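Ribosomal RNA processing protein 6 (Trypanosoma brucei brucei, PDB 4NLC) probably degrades and processes RNA from its 3' end as an exosome-associated exoribonuclease, represented here by the catalytic core with exonuclease and HRDC domains. Local coordinates at residues V86-T91 with A136-Q141; E98-D101 with G107-C110; Q177-P182 with K234-N239; G281-G286 with S321-A326. The protein carries 1 engineered substitution. All blocks are in the same frame, centred on the assembly; numbering follows the deposited sequence.

Interaction 1 of 4, residues V86-T91 with A136-Q141; sequences VLLNET and APVFLQ
Where helix 77-87 of the exonuclease domain gives way to a type I turn, Leu87 and Leu88 meet Val138 and Pro137 on the short helix 136-140. The contact is entirely apolar, with no hydrogen bond across it, and Val138 is its pivot. Its CG2 methyl points between the two leucines, lying 3.7 Å from Leu87 CB and 3.8 Å from Leu88 CD2. This fork comes from the valine torsion: CG1 stands anti to the backbone N (chi1 177°), which sets CG2 beside that N. CG1 also lies against Leu87, 3.9 Å from Leu87 CB, but not against Leu88. The Leu87 and Val138 side chains cross at about a right angle. Leu88, farther round the turn and on the solvent side, reaches inward chiefly with CD2, which comes within 4.2 Å of Pro137 CB. The turn itself is closed by the bond from Glu90 N to Leu87 O, 3.2 Å long. The buried side belongs to the central sheet: Leu87 also packs on Ile114 of strand 108-115, and both Leu87 and Val138 rest on Ile93 of strand 92-100, the strand that follows the turn.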
# COMPACT_ATOMS: atom_id res chain seq x y z
N VAL A 86 17.51 -16.15 7.20
CA VAL A 86 17.53 -16.87 5.92
C VAL A 86 17.77 -15.82 4.80
O VAL A 86 18.67 -15.98 3.98
CB VAL A 86 16.21 -17.67 5.68
CG1 VAL A 86 16.01 -18.02 4.21
CG2 VAL A 86 16.15 -18.94 6.54
N LEU A 87 16.98 -14.73 4.80
CA LEU A 87 17.08 -13.67 3.82
C LEU A 87 18.47 -13.01 3.76
O LEU A 87 18.89 -12.58 2.67
CB LEU A 87 15.99 -12.63 4.04
CG LEU A 87 14.52 -13.08 3.97
CD1 LEU A 87 13.62 -11.88 4.09
CD2 LEU A 87 14.19 -13.88 2.69
N LEU A 88 19.19 -12.97 4.91
CA LEU A 88 20.54 -12.40 5.01
C LEU A 88 21.60 -13.21 4.25
O LEU A 88 22.68 -12.68 4.04
CB LEU A 88 20.98 -12.15 6.47
CG LEU A 88 20.24 -11.04 7.27
CD1 LEU A 88 20.57 -11.14 8.78
CD2 LEU A 88 20.52 -9.63 6.74
N ASN A 89 21.31 -14.46 3.84
CA ASN A 89 22.24 -15.29 3.06
C ASN A 89 21.96 -15.24 1.54
O ASN A 89 22.59 -15.97 0.77
CB ASN A 89 22.23 -16.73 3.56
CG ASN A 89 23.05 -16.97 4.80
OD1 ASN A 89 24.15 -16.43 4.97
ND2 ASN A 89 22.54 -17.80 5.69
N GLU A 90 21.00 -14.38 1.11
CA GLU A 90 20.62 -14.21 -0.30
C GLU A 90 21.21 -12.92 -0.89
O GLU A 90 21.49 -11.98 -0.15
CB GLU A 90 19.09 -14.19 -0.45
CG GLU A 90 18.37 -15.37 0.21
CD GLU A 90 18.66 -16.75 -0.36
OE1 GLU A 90 18.57 -17.74 0.40
OE2 GLU A 90 18.98 -16.86 -1.57
N THR A 91 21.42 -12.88 -2.20
CA THR A 91 21.93 -11.69 -2.89
C THR A 91 20.78 -10.93 -3.58
O THR A 91 20.94 -9.79 -4.00
CB THR A 91 23.07 -12.06 -3.86
OG1 THR A 91 22.60 -13.07 -4.75
CG2 THR A 91 24.33 -12.52 -3.14
N ALA A 136 14.41 -4.64 9.02
CA ALA A 136 15.32 -3.54 8.64
C ALA A 136 16.76 -4.01 8.25
O ALA A 136 17.29 -3.47 7.29
CB ALA A 136 15.38 -2.46 9.72
N PRO A 137 17.40 -5.05 8.84
CA PRO A 137 18.73 -5.46 8.32
C PRO A 137 18.68 -5.98 6.87
O PRO A 137 19.59 -5.73 6.11
CB PRO A 137 19.16 -6.56 9.30
CG PRO A 137 18.37 -6.31 10.54
CD PRO A 137 17.04 -5.85 10.03
N VAL A 138 17.59 -6.65 6.48
CA VAL A 138 17.41 -7.16 5.12
C VAL A 138 17.11 -6.01 4.17
O VAL A 138 17.81 -5.87 3.16
CB VAL A 138 16.36 -8.32 5.02
CG1 VAL A 138 16.16 -8.77 3.56
CG2 VAL A 138 16.78 -9.51 5.87
N PHE A 139 16.08 -5.19 4.47
CA PHE A 139 15.71 -4.09 3.58
C PHE A 139 16.81 -3.02 3.41
O PHE A 139 16.90 -2.44 2.33
CB PHE A 139 14.37 -3.45 3.97
CG PHE A 139 13.17 -4.30 3.68
CD1 PHE A 139 12.72 -4.49 2.38
CD2 PHE A 139 12.46 -4.92 4.70
CE1 PHE A 139 11.60 -5.29 2.10
CE2 PHE A 139 11.34 -5.72 4.43
CZ PHE A 139 10.91 -5.89 3.13
N LEU A 140 17.63 -2.79 4.45
CA LEU A 140 18.74 -1.82 4.47
C LEU A 140 20.04 -2.36 3.92
O LEU A 140 20.94 -1.57 3.65
CB LEU A 140 18.97 -1.24 5.89
CG LEU A 140 17.83 -0.38 6.50
CD1 LEU A 140 18.22 0.13 7.91
CD2 LEU A 140 17.49 0.81 5.61
N GLN A 141 20.17 -3.70 3.76
CA GLN A 141 21.38 -4.37 3.30
C GLN A 141 21.65 -4.05 1.83
O GLN A 141 20.91 -4.52 0.97
CB GLN A 141 21.29 -5.89 3.58
CG GLN A 141 22.51 -6.79 3.25
CD GLN A 141 23.88 -6.28 3.58
OE1 GLN A 141 24.34 -6.34 4.72
NE2 GLN A 141 24.60 -5.91 2.57

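Interaction 2 of 4, residues E98-D101 with G107-C110; sequences EHHD and GFTC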
# COMPACT_ATOMS: atom_id res chain seq x y z
N GLU A 98 0.20 -7.27 0.31
CA GLU A 98 -1.26 -7.16 0.14
C GLU A 98 -1.72 -6.09 1.14
O GLU A 98 -1.08 -5.90 2.19
CB GLU A 98 -2.00 -8.49 0.27
CG GLU A 98 -1.53 -9.57 -0.70
CD GLU A 98 -1.66 -9.27 -2.19
OE1 GLU A 98 -2.48 -8.40 -2.56
OE2 GLU A 98 -0.95 -9.93 -2.98
N HIS A 99 -2.76 -5.35 0.81
CA HIS A 99 -3.18 -4.17 1.59
C HIS A 99 -4.71 -4.07 1.76
O HIS A 99 -5.47 -4.74 1.05
CB HIS A 99 -2.62 -2.93 0.82
CG HIS A 99 -2.76 -1.59 1.48
ND1 HIS A 99 -3.79 -0.74 1.14
CD2 HIS A 99 -1.92 -0.95 2.32
CE1 HIS A 99 -3.60 0.37 1.85
NE2 HIS A 99 -2.49 0.28 2.58
N HIS A 100 -5.16 -3.25 2.73
CA HIS A 100 -6.58 -3.01 2.98
C HIS A 100 -6.82 -1.50 3.08
O HIS A 100 -6.14 -0.81 3.83
CB HIS A 100 -7.09 -3.74 4.24
CG HIS A 100 -8.57 -3.50 4.46
ND1 HIS A 100 -9.52 -4.18 3.71
CD2 HIS A 100 -9.19 -2.59 5.24
CE1 HIS A 100 -10.70 -3.70 4.11
NE2 HIS A 100 -10.55 -2.74 5.02
N ASP A 101 -7.82 -1.00 2.38
CA ASP A 101 -8.08 0.43 2.39
C ASP A 101 -9.51 0.82 2.71
O ASP A 101 -9.73 1.99 2.98
CB ASP A 101 -7.63 1.09 1.06
CG ASP A 101 -8.23 0.53 -0.22
OD1 ASP A 101 -9.45 0.30 -0.25
OD2 ASP A 101 -7.48 0.39 -1.21
N GLY A 107 -5.39 3.25 5.62
CA GLY A 107 -5.19 1.92 5.07
C GLY A 107 -4.06 1.23 5.82
O GLY A 107 -3.37 1.87 6.63
N PHE A 108 -3.90 -0.07 5.60
CA PHE A 108 -2.82 -0.81 6.25
C PHE A 108 -2.40 -2.04 5.47
O PHE A 108 -3.23 -2.70 4.85
CB PHE A 108 -3.16 -1.16 7.74
CG PHE A 108 -4.44 -1.92 7.98
CD1 PHE A 108 -4.49 -3.30 7.80
CD2 PHE A 108 -5.59 -1.27 8.41
CE1 PHE A 108 -5.68 -4.01 8.03
CE2 PHE A 108 -6.79 -1.97 8.61
CZ PHE A 108 -6.82 -3.34 8.44
N THR A 109 -1.12 -2.39 5.59
CA THR A 109 -0.60 -3.60 4.96
C THR A 109 -1.11 -4.83 5.71
O THR A 109 -1.01 -4.90 6.94
CB THR A 109 0.91 -3.54 4.89
OG1 THR A 109 1.27 -2.28 4.32
CG2 THR A 109 1.49 -4.69 4.04
N CYS A 110 -1.60 -5.81 4.96
CA CYS A 110 -2.13 -7.07 5.49
C CYS A 110 -1.19 -8.27 5.44
O CYS A 110 -1.26 -9.14 6.31
CB CYS A 110 -3.43 -7.40 4.78
SG CYS A 110 -4.77 -6.28 5.21
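His99 and His100 on strand 92-100 pair with Thr109 and Phe108 on strand 108-115 at the loop end of a beta hairpin in the exonuclease domain. The tight part is the backbone ladder and the side chains on it. His100 and Phe108 form a hydrogen-bonded antiparallel pair, each N donating to the other's O at 2.9 Å, and Cys110 N reaches Glu98 O at 2.8 Å. Between these bonds lies the non-hydrogen-bonded pair of His99 and Thr109. The His99 ring folds back over the partner strand, CG anti to the backbone N (chi1 -173°), and takes Phe108 O over one face, 3.3 Å from CD2; Thr109 OG1 lies at the ring edge, in plane. Gly107 passes close to the imidazole, its CA 3.9 Å from His99 CE1 and 3.1 Å from His100 O. On the opposite face of the sheet Cys110 SG presses on His100 CB at 3.6 Å, and His100 CB also lies over one face of the Phe108 ring. The His100 and Phe108 rings run side by side, but obliquely, with centroids 5.5 Å apart.

The solvent side is Asp101, which meets Gly107 through its backbone, CA to CA 4.2 Å, its side chain turned away. Glu98 ends the Asp-Leu-Glu sequence characteristic of DEDD exonucleases, and its carboxylate lies close to that of Asp222, consistent with an acidic active site. Helix 152-162 covers the His99 face: Trp157 stacks on His99, Lys160 bonds to His99 NE2, and Asp161 bonds to Thr109 OG1.

Interaction 3 of 4, residues Q177-P182 with K234-N239; sequences QNLHMP and KQLLLN
With CG anti to its own carbonyl carbon (chi1 -72°) and the chain then extended (chi2 158°), Leu179 sends its branched end straight at helix 226-238, where it meets Leu236 and Leu237. Leu237 has nearly the same torsions, and they swing its CD2 round to the near flank of the helix. That methyl touches Leu179 at the fork, 3.8 Å from both Leu179 CG and Leu179 CD2, the two side chains slanting past one another. Leu236 is met nearer its root. Leu179 CD1 approaches Leu236 CB at 4.1 Å, the side chains crossing at about a right angle, while Leu179 CD2 sits 3.9 Å from the backbone O of Leu236.

Leu179 is the first residue beyond helix 172-178, which finishes in a Schellman motif: Met181 N returns to Leu176 O, and His180, the C-prime residue with positive phi, returns its N to Gln177 O at 3.0 Å. The same Gln177 O also receives a weak bond from His180 ND1, 3.4 Å long and nearly straight at 173°, in the plane of the imidazole; the ring lies on the side of the turn away from Leu236 and Leu237. Around the contact, Leu237 continues inward onto Ala175 of helix 172-178 and Val253 of helix 249-261, and Leu236 leans on Phe192 of helix 185-193.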
# COMPACT_ATOMS: atom_id res chain seq x y z
N GLN A 177 8.74 -0.83 -18.57
CA GLN A 177 8.44 0.50 -19.11
C GLN A 177 9.64 1.02 -19.95
O GLN A 177 9.45 1.54 -21.05
CB GLN A 177 8.17 1.49 -17.97
CG GLN A 177 6.81 1.33 -17.29
CD GLN A 177 6.68 2.35 -16.18
OE1 GLN A 177 7.17 2.15 -15.07
NE2 GLN A 177 6.14 3.51 -16.49
N ASN A 178 10.87 0.87 -19.40
CA ASN A 178 12.11 1.31 -20.07
C ASN A 178 12.45 0.51 -21.33
O ASN A 178 13.20 1.01 -22.14
CB ASN A 178 13.28 1.33 -19.09
CG ASN A 178 13.25 2.60 -18.29
OD1 ASN A 178 13.61 3.68 -18.76
ND2 ASN A 178 12.66 2.54 -17.13
N LEU A 179 11.90 -0.70 -21.48
CA LEU A 179 12.07 -1.55 -22.66
C LEU A 179 10.90 -1.32 -23.62
O LEU A 179 10.80 -2.01 -24.65
CB LEU A 179 12.10 -3.04 -22.25
CG LEU A 179 13.32 -3.55 -21.53
CD1 LEU A 179 13.00 -4.81 -20.75
CD2 LEU A 179 14.47 -3.77 -22.49
N HIS A 180 10.03 -0.33 -23.29
CA HIS A 180 8.87 0.07 -24.07
C HIS A 180 7.91 -1.11 -24.24
O HIS A 180 7.45 -1.39 -25.35
CB HIS A 180 9.29 0.67 -25.44
CG HIS A 180 10.10 1.93 -25.38
ND1 HIS A 180 10.35 2.59 -24.18
CD2 HIS A 180 10.73 2.59 -26.38
CE1 HIS A 180 11.11 3.63 -24.50
NE2 HIS A 180 11.35 3.67 -25.82
N MET A 181 7.66 -1.84 -23.16
CA MET A 181 6.76 -2.96 -23.33
C MET A 181 5.70 -3.01 -22.21
O MET A 181 5.80 -2.22 -21.26
CB MET A 181 7.51 -4.33 -23.55
CG MET A 181 8.65 -4.65 -22.66
SD MET A 181 9.73 -5.99 -23.32
CE MET A 181 8.62 -7.45 -23.19
N PRO A 182 4.64 -3.87 -22.34
CA PRO A 182 3.63 -3.98 -21.27
C PRO A 182 4.29 -4.29 -19.92
O PRO A 182 5.37 -4.88 -19.88
CB PRO A 182 2.72 -5.11 -21.76
CG PRO A 182 2.87 -5.08 -23.27
CD PRO A 182 4.34 -4.79 -23.46
N LYS A 234 17.00 -8.35 -16.80
CA LYS A 234 18.42 -7.95 -16.73
C LYS A 234 19.12 -8.22 -18.05
O LYS A 234 19.81 -7.35 -18.54
CB LYS A 234 19.16 -8.69 -15.60
CG LYS A 234 19.06 -7.97 -14.27
CD LYS A 234 19.48 -8.84 -13.09
CE LYS A 234 20.87 -9.41 -13.15
NZ LYS A 234 21.35 -9.83 -11.80
N GLN A 235 18.91 -9.41 -18.64
CA GLN A 235 19.51 -9.80 -19.93
C GLN A 235 19.02 -8.90 -21.07
O GLN A 235 19.83 -8.47 -21.88
CB GLN A 235 19.24 -11.27 -20.27
CG GLN A 235 19.80 -12.23 -19.23
CD GLN A 235 19.34 -13.64 -19.44
OE1 GLN A 235 18.27 -13.91 -20.00
NE2 GLN A 235 20.11 -14.58 -18.95
N LEU A 236 17.71 -8.58 -21.10
CA LEU A 236 17.12 -7.69 -22.10
C LEU A 236 17.63 -6.25 -21.96
O LEU A 236 17.83 -5.59 -22.97
CB LEU A 236 15.59 -7.70 -22.01
CG LEU A 236 14.88 -8.91 -22.60
CD1 LEU A 236 13.43 -8.98 -22.12
CD2 LEU A 236 14.95 -8.89 -24.15
N LEU A 237 17.82 -5.77 -20.74
CA LEU A 237 18.32 -4.42 -20.51
C LEU A 237 19.79 -4.27 -20.92
O LEU A 237 20.17 -3.22 -21.43
CB LEU A 237 18.10 -3.99 -19.05
CG LEU A 237 16.64 -3.69 -18.67
CD1 LEU A 237 16.44 -3.72 -17.14
CD2 LEU A 237 16.15 -2.39 -19.35
N LEU A 238 20.61 -5.31 -20.70
CA LEU A 238 22.02 -5.31 -21.09
C LEU A 238 22.16 -5.53 -22.61
O LEU A 238 23.18 -5.15 -23.18
CB LEU A 238 22.82 -6.36 -20.30
CG LEU A 238 23.01 -6.10 -18.80
CD1 LEU A 238 23.24 -7.38 -18.07
CD2 LEU A 238 24.12 -5.10 -18.53
N ASN A 239 21.12 -6.09 -23.26
CA ASN A 239 21.03 -6.32 -24.71
C ASN A 239 20.66 -5.07 -25.52
O ASN A 239 20.76 -5.10 -26.74
CB ASN A 239 20.04 -7.46 -25.02
CG ASN A 239 20.58 -8.87 -24.87
OD1 ASN A 239 19.87 -9.85 -25.16
ND2 ASN A 239 21.82 -9.03 -24.40

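Interaction 4 of 4, residues G281-G286 with S321-A326; sequences GRSLGG and SVLSIA. Engineered in segment 321-326: Ser321 (natural residue Cys).
A small surface contact, carried on one side by the single side chain of Leu323, joins helix 319-328 of the helical HRDC region to Ser283 and Leu284 in the connection between helices 275-280 and 289-309. That connection starts where Gly281, with positive phi, leaves helix 275-280, and it makes a brief 3-10 turn through residues 282-284, held by bonds from Leu284 N to Gly281 O (3.3 Å) and from Gly285 N to Arg282 O (3.1 Å). The turn lays Ser283 over the end of the leucine.

Leu323 has a chi1 of -145°, well away from a staggered value, and in this pose both of its methyls meet Ser283: CD2 is 3.6 Å from Ser283 CB and CD1 is 3.8 Å from the same carbon, so the serine side chain touches with CB rather than its hydroxyl. Leu284 adds a looser touch, its CD2 coming to 4.1 Å from Leu323 CD1 as the two side chains slant across each other. No hydrogen bond spans the contact.

Behind it, Leu323 also packs on Leu280 of helix 275-280, while Leu284 reaches back to Tyr276 and to Ala295 of helix 289-309. On another side of helix 319-328 is the engineered Ser321, a cysteine in the natural protein that has been seen disulfide-bonded to Cys340; here Ser321 OG is hydrogen-bonded to Cys339 O. At the contact itself, the backbone O of Ser283 abuts both leucine methyls, 3.3 Å from Leu323 CD1 and 3.4 Å from Leu323 CD2.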
# COMPACT_ATOMS: atom_id res chain seq x y z
N GLY A 281 -16.48 16.41 -8.59
CA GLY A 281 -16.30 16.88 -9.96
C GLY A 281 -17.52 17.48 -10.65
O GLY A 281 -18.15 18.40 -10.12
N ARG A 282 -17.88 16.90 -11.81
CA ARG A 282 -19.01 17.30 -12.67
C ARG A 282 -20.37 17.23 -11.99
O ARG A 282 -21.26 18.01 -12.34
CB ARG A 282 -19.01 16.52 -14.00
CG ARG A 282 -19.22 15.00 -13.91
CD ARG A 282 -18.90 14.30 -15.23
NE ARG A 282 -19.89 14.60 -16.28
CZ ARG A 282 -19.70 14.36 -17.58
NH1 ARG A 282 -18.56 13.84 -18.01
NH2 ARG A 282 -20.64 14.67 -18.46
N SER A 283 -20.52 16.33 -11.00
CA SER A 283 -21.75 16.13 -10.21
C SER A 283 -22.17 17.37 -9.39
O SER A 283 -23.25 17.36 -8.81
CB SER A 283 -21.63 14.90 -9.33
OG SER A 283 -21.73 13.71 -10.10
N LEU A 284 -21.34 18.44 -9.36
CA LEU A 284 -21.63 19.71 -8.67
C LEU A 284 -22.38 20.71 -9.55
O LEU A 284 -22.81 21.76 -9.07
CB LEU A 284 -20.36 20.35 -8.06
CG LEU A 284 -19.74 19.64 -6.86
CD1 LEU A 284 -18.53 20.40 -6.34
CD2 LEU A 284 -20.76 19.42 -5.74
N GLY A 285 -22.54 20.38 -10.83
CA GLY A 285 -23.32 21.19 -11.76
C GLY A 285 -24.80 20.97 -11.49
O GLY A 285 -25.19 19.87 -11.09
N GLY A 286 -25.59 22.02 -11.67
CA GLY A 286 -27.04 22.00 -11.44
C GLY A 286 -27.41 22.33 -10.01
O GLY A 286 -28.58 22.26 -9.64
N SER A 321 -24.18 9.69 -1.83
CA SER A 321 -24.93 10.08 -0.63
C SER A 321 -24.65 11.51 -0.23
O SER A 321 -25.55 12.19 0.25
CB SER A 321 -24.66 9.13 0.53
OG SER A 321 -25.25 7.86 0.30
N VAL A 322 -23.40 11.98 -0.44
CA VAL A 322 -22.97 13.35 -0.19
C VAL A 322 -23.77 14.26 -1.14
O VAL A 322 -24.38 15.24 -0.69
CB VAL A 322 -21.44 13.51 -0.40
CG1 VAL A 322 -21.03 14.98 -0.37
CG2 VAL A 322 -20.66 12.71 0.63
N LEU A 323 -23.82 13.87 -2.43
CA LEU A 323 -24.55 14.61 -3.44
C LEU A 323 -26.04 14.56 -3.20
O LEU A 323 -26.68 15.59 -3.33
CB LEU A 323 -24.22 14.13 -4.85
CG LEU A 323 -24.22 15.25 -5.88
CD1 LEU A 323 -22.84 15.94 -5.91
CD2 LEU A 323 -24.61 14.71 -7.24
N SER A 324 -26.55 13.43 -2.72
CA SER A 324 -27.97 13.26 -2.41
C SER A 324 -28.44 14.23 -1.32
O SER A 324 -29.51 14.80 -1.44
CB SER A 324 -28.25 11.82 -1.98
OG SER A 324 -29.64 11.58 -2.07
N ILE A 325 -27.63 14.41 -0.26
CA ILE A 325 -27.97 15.32 0.84
C ILE A 325 -27.97 16.74 0.31
O ILE A 325 -28.95 17.46 0.52
CB ILE A 325 -27.02 15.13 2.07
CG1 ILE A 325 -27.23 13.75 2.73
CG2 ILE A 325 -27.19 16.29 3.09
CD1 ILE A 325 -26.27 13.44 3.85
N ALA A 326 -26.91 17.13 -0.41
CA ALA A 326 -26.75 18.43 -1.03
C ALA A 326 -27.95 18.79 -1.94
O ALA A 326 -28.48 19.88 -1.83
CB ALA A 326 -25.45 18.46 -1.84

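From the N terminus, interaction 1 opens first, at the end of helix 77-87, and closes at helix 136-140, enclosing strands of the central sheet. Interaction 2 is nested within that loop and closes the short hairpin between strands 92-100 and 108-115; their centres are about 24 Å apart and the two contacts do not touch. Interaction 3 follows in series, its loop of 51 mostly helical residues bringing helix 226-238 back to helix 172-178. All three belong to the exonuclease part of the chain. Interaction 4 comes last, tying the approach to helix 289-309 to helix 319-328 in the HRDC part, with its centre about 51 Å from that of interaction 1. No loops cross.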